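Local coordinates for origin recognition complex subunit 2 ORC2 (Aeropyrum pernix, PDB 1W5S), which binds DNA and ATP and takes part in regulating DNA replication, joining an AAA+ ATPase domain to a winged-helix domain, at residues 219-224 / 241-246. Sequence-based numbering, arbitrary orientation.
Sequences ELYTIL and HLELIS. With ADP (adenosine-5'-diphosphate), chain E.
In the helical lid of the AAA+ ATPase, helices 217-231 and 239-249 pack against each other through Leu220, Tyr221 and Leu224 on one side and Leu242, Ile245 and Ser246 on the other. The axes of the short segments cross steeply, their N-to-C directions 135° apart, and approach to 8.8 Å. They come closest at the small Ser246, whose CB sits 3.6 Å from the backbone N of Tyr221 and also touches CB of Leu220; the CA atoms of Leu220 and Ser246 are only 5.3 Å apart. Ser246 OG, with chi1 at 58°, folds back over its own helix, near the carbonyls of Leu242 and Glu243, where any bond is weak. Tyr221 has CG anti to its backbone N (chi1 -175°), which swings the ring out along the second helix: CE2 lies 3.6 Å from CB of Leu242, and CD2 rests 4.0 Å from the aliphatic CG of Glu243. Ser246 OG faces the rim of the ring, close to its plane. Deeper in, CD1 of Leu224 reaches 3.7 Å from the carbonyl O of Leu242 and 3.9 Å from CB of Ile245, while CD1 of Leu242 lies against the first helix. Helix 259-275 adds Leu266, which touches both Leu224 and Ile245. On another side of helix 217-231, Ile223 places CD1 3.8 Å from C5 of the ADP adenine. The two helices are thus held by apolar contact and close fit rather than by polar bonds, so the helix that meets the adenine with Ile223 is packed on another side against the rest of the lid.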
ATOM      1  N   GLU A 219     -13.216  12.227  -4.147  1.00 38.01           N
ATOM      2  CA  GLU A 219     -12.238  11.463  -4.912  1.00 37.50           C
ATOM      3  C   GLU A 219     -12.852  10.132  -5.304  1.00 36.88           C
ATOM      4  O   GLU A 219     -12.771   9.725  -6.451  1.00 35.67           O
ATOM      5  CB  GLU A 219     -10.939  11.279  -4.118  1.00 37.30           C
ATOM      6  CG  GLU A 219     -10.329  12.579  -3.674  1.00 36.43           C
ATOM      7  CD  GLU A 219      -9.019  12.427  -2.955  1.00 37.50           C
ATOM      8  OE1 GLU A 219      -8.032  13.028  -3.421  1.00 37.40           O
ATOM      9  OE2 GLU A 219      -8.984  11.768  -1.898  1.00 38.72           O
ATOM     10  N   LEU A 220     -13.535   9.486  -4.368  1.00 36.97           N
ATOM     11  CA  LEU A 220     -14.236   8.228  -4.700  1.00 37.05           C
ATOM     12  C   LEU A 220     -15.304   8.436  -5.760  1.00 37.25           C
ATOM     13  O   LEU A 220     -15.474   7.613  -6.648  1.00 36.44           O
ATOM     14  CB  LEU A 220     -14.832   7.551  -3.472  1.00 36.48           C
ATOM     15  CG  LEU A 220     -13.808   7.041  -2.450  1.00 35.58           C
ATOM     16  CD1 LEU A 220     -14.489   6.374  -1.289  1.00 33.57           C
ATOM     17  CD2 LEU A 220     -12.778   6.140  -3.108  1.00 37.45           C
ATOM     18  N   TYR A 221     -16.011   9.552  -5.662  1.00 37.89           N
ATOM     19  CA  TYR A 221     -16.933   9.939  -6.710  1.00 37.92           C
ATOM     20  C   TYR A 221     -16.227   9.996  -8.068  1.00 38.19           C
ATOM     21  O   TYR A 221     -16.624   9.312  -9.014  1.00 39.73           O
ATOM     22  CB  TYR A 221     -17.650  11.282  -6.429  1.00 38.29           C
ATOM     23  CG  TYR A 221     -18.651  11.482  -7.533  1.00 38.59           C
ATOM     24  CD1 TYR A 221     -18.311  12.165  -8.678  1.00 39.02           C
ATOM     25  CD2 TYR A 221     -19.883  10.884  -7.479  1.00 38.43           C
ATOM     26  CE1 TYR A 221     -19.176  12.314  -9.699  1.00 37.48           C
ATOM     27  CE2 TYR A 221     -20.744  11.016  -8.484  1.00 39.98           C
ATOM     28  CZ  TYR A 221     -20.376  11.733  -9.618  1.00 39.25           C
ATOM     29  OH  TYR A 221     -21.258  11.880 -10.667  1.00 40.01           O
ATOM     30  N   THR A 222     -15.171  10.791  -8.164  1.00 37.23           N
ATOM     31  CA  THR A 222     -14.463  10.918  -9.402  1.00 36.28           C
ATOM     32  C   THR A 222     -14.011   9.533  -9.939  1.00 34.77           C
ATOM     33  O   THR A 222     -14.038   9.273 -11.127  1.00 35.02           O
ATOM     34  CB  THR A 222     -13.252  11.890  -9.240  1.00 37.10           C
ATOM     35  OG1 THR A 222     -13.732  13.208  -9.039  1.00 38.88           O
ATOM     36  CG2 THR A 222     -12.356  11.907 -10.483  1.00 36.98           C
ATOM     37  N   ILE A 223     -13.566   8.660  -9.066  1.00 33.88           N
ATOM     38  CA  ILE A 223     -13.140   7.292  -9.474  1.00 33.69           C
ATOM     39  C   ILE A 223     -14.289   6.454  -9.961  1.00 32.61           C
ATOM     40  O   ILE A 223     -14.152   5.772 -10.918  1.00 32.38           O
ATOM     41  CB  ILE A 223     -12.413   6.562  -8.290  1.00 33.46           C
ATOM     42  CG1 ILE A 223     -11.010   7.165  -8.141  1.00 33.09           C
ATOM     43  CG2 ILE A 223     -12.335   5.045  -8.456  1.00 32.25           C
ATOM     44  CD1 ILE A 223     -10.307   6.787  -6.864  1.00 34.60           C
ATOM     45  N   LEU A 224     -15.431   6.510  -9.284  1.00 34.08           N
ATOM     46  CA  LEU A 224     -16.623   5.729  -9.668  1.00 34.41           C
ATOM     47  C   LEU A 224     -17.226   6.246 -10.974  1.00 34.03           C
ATOM     48  O   LEU A 224     -17.506   5.489 -11.897  1.00 33.93           O
ATOM     49  CB  LEU A 224     -17.658   5.759  -8.550  1.00 35.82           C
ATOM     50  CG  LEU A 224     -17.369   5.055  -7.208  1.00 36.13           C
ATOM     51  CD1 LEU A 224     -18.423   5.392  -6.210  1.00 34.61           C
ATOM     52  CD2 LEU A 224     -17.327   3.601  -7.424  1.00 38.83           C
ATOM     53  N   HIS A 241     -26.538   7.805  -7.683  1.00 39.31           N
ATOM     54  CA  HIS A 241     -26.291   6.407  -7.355  1.00 38.83           C
ATOM     55  C   HIS A 241     -24.874   6.223  -6.917  1.00 39.80           C
ATOM     56  O   HIS A 241     -24.574   5.362  -6.087  1.00 40.35           O
ATOM     57  CB  HIS A 241     -26.501   5.469  -8.543  1.00 38.83           C
ATOM     58  CG  HIS A 241     -27.841   5.563  -9.174  1.00 35.66           C
ATOM     59  ND1 HIS A 241     -29.007   5.277  -8.513  1.00 38.77           N
ATOM     60  CD2 HIS A 241     -28.194   5.887 -10.427  1.00 38.30           C
ATOM     61  CE1 HIS A 241     -30.030   5.455  -9.335  1.00 40.30           C
ATOM     62  NE2 HIS A 241     -29.559   5.841 -10.506  1.00 39.73           N
ATOM     63  N   LEU A 242     -23.981   7.000  -7.523  1.00 39.87           N
ATOM     64  CA  LEU A 242     -22.583   6.882  -7.212  1.00 38.69           C
ATOM     65  C   LEU A 242     -22.314   7.514  -5.859  1.00 37.86           C
ATOM     66  O   LEU A 242     -21.534   6.983  -5.103  1.00 37.91           O
ATOM     67  CB  LEU A 242     -21.720   7.533  -8.313  1.00 39.28           C
ATOM     68  CG  LEU A 242     -21.912   6.956  -9.707  1.00 39.67           C
ATOM     69  CD1 LEU A 242     -20.850   7.561 -10.657  1.00 43.09           C
ATOM     70  CD2 LEU A 242     -21.857   5.476  -9.719  1.00 37.57           C
ATOM     71  N   GLU A 243     -22.965   8.648  -5.585  1.00 37.55           N
ATOM     72  CA  GLU A 243     -22.851   9.381  -4.303  1.00 37.87           C
ATOM     73  C   GLU A 243     -23.236   8.552  -3.066  1.00 36.84           C
ATOM     74  O   GLU A 243     -22.670   8.728  -2.003  1.00 36.05           O
ATOM     75  CB  GLU A 243     -23.691  10.645  -4.342  1.00 37.56           C
ATOM     76  CG  GLU A 243     -23.119  11.701  -5.244  1.00 40.06           C
ATOM     77  CD  GLU A 243     -23.896  12.987  -5.254  1.00 41.09           C
ATOM     78  OE1 GLU A 243     -25.086  13.032  -4.794  1.00 46.03           O
ATOM     79  OE2 GLU A 243     -23.282  13.970  -5.737  1.00 44.98           O
ATOM     80  N   LEU A 244     -24.177   7.639  -3.217  1.00 36.53           N
ATOM     81  CA  LEU A 244     -24.505   6.706  -2.135  1.00 37.39           C
ATOM     82  C   LEU A 244     -23.286   5.839  -1.713  1.00 37.65           C
ATOM     83  O   LEU A 244     -23.200   5.461  -0.565  1.00 39.29           O
ATOM     84  CB  LEU A 244     -25.674   5.798  -2.534  1.00 37.25           C
ATOM     85  CG  LEU A 244     -27.029   6.469  -2.809  1.00 38.19           C
ATOM     86  CD1 LEU A 244     -27.968   5.556  -3.607  1.00 37.57           C
ATOM     87  CD2 LEU A 244     -27.704   6.908  -1.446  1.00 35.98           C
ATOM     88  N   ILE A 245     -22.358   5.524  -2.614  1.00 37.37           N
ATOM     89  CA  ILE A 245     -21.207   4.706  -2.222  1.00 37.50           C
ATOM     90  C   ILE A 245     -20.134   5.633  -1.691  1.00 37.43           C
ATOM     91  O   ILE A 245     -19.618   5.445  -0.584  1.00 35.86           O
ATOM     92  CB  ILE A 245     -20.627   3.897  -3.424  1.00 38.73           C
ATOM     93  CG1 ILE A 245     -21.707   2.988  -4.024  1.00 38.42           C
ATOM     94  CG2 ILE A 245     -19.397   3.044  -2.980  1.00 37.97           C
ATOM     95  CD1 ILE A 245     -21.520   2.663  -5.498  1.00 37.55           C
ATOM     96  N   SER A 246     -19.807   6.658  -2.496  1.00 37.48           N
ATOM     97  CA  SER A 246     -18.762   7.617  -2.098  1.00 37.69           C
ATOM     98  C   SER A 246     -19.057   8.298  -0.755  1.00 36.26           C
ATOM     99  O   SER A 246     -18.163   8.483   0.008  1.00 36.43           O
ATOM    100  CB  SER A 246     -18.492   8.643  -3.214  1.00 37.35           C
ATOM    101  OG  SER A 246     -19.678   9.319  -3.508  1.00 40.23           O
TER
HETATM  102  PB  ADP E 700      -3.905  -0.364  -2.854  1.00 20.83           P
HETATM  103  O1B ADP E 700      -4.550  -1.463  -2.050  1.00 22.58           O
HETATM  104  O2B ADP E 700      -3.499   0.840  -2.009  1.00 26.04           O
HETATM  105  O3B ADP E 700      -2.714  -0.902  -3.679  1.00 27.24           O
HETATM  106  PA  ADP E 700      -5.146  -0.338  -5.503  1.00 24.64           P
HETATM  107  O1A ADP E 700      -5.131  -1.830  -5.484  1.00 21.40           O
HETATM  108  O2A ADP E 700      -4.180   0.479  -6.329  1.00 22.03           O
HETATM  109  O3A ADP E 700      -5.029   0.134  -3.895  1.00 22.57           O
HETATM  110  O5' ADP E 700      -6.653   0.170  -5.838  1.00 23.02           O
HETATM  111  C5' ADP E 700      -7.861  -0.478  -5.376  1.00 20.46           C
HETATM  112  C4' ADP E 700      -8.908  -0.393  -6.445  1.00 18.59           C
HETATM  113  O4' ADP E 700      -9.265   0.986  -6.658  1.00 19.70           O
HETATM  114  C3' ADP E 700      -8.437  -0.889  -7.802  1.00 21.77           C
HETATM  115  O3' ADP E 700      -9.532  -1.348  -8.566  1.00 22.66           O
HETATM  116  C2' ADP E 700      -7.886   0.364  -8.512  1.00 21.91           C
HETATM  117  O2' ADP E 700      -8.001   0.292  -9.955  1.00 19.86           O
HETATM  118  C1' ADP E 700      -8.851   1.434  -7.967  1.00 22.38           C
HETATM  119  N9  ADP E 700      -8.175   2.746  -7.970  1.00 21.33           N
HETATM  120  C8  ADP E 700      -7.373   3.178  -6.977  1.00 21.20           C
HETATM  121  N7  ADP E 700      -6.907   4.388  -7.224  1.00 19.18           N
HETATM  122  C5  ADP E 700      -7.420   4.777  -8.379  1.00 20.46           C
HETATM  123  C6  ADP E 700      -7.271   5.982  -9.185  1.00 22.04           C
HETATM  124  N6  ADP E 700      -6.464   6.971  -8.715  1.00 23.77           N
HETATM  125  N1  ADP E 700      -7.967   6.064 -10.349  1.00 23.77           N
HETATM  126  C2  ADP E 700      -8.740   5.004 -10.758  1.00 22.31           C
HETATM  127  N3  ADP E 700      -8.875   3.859 -10.037  1.00 20.70           N
HETATM  128  C4  ADP E 700      -8.266   3.693  -8.878  1.00 19.20           C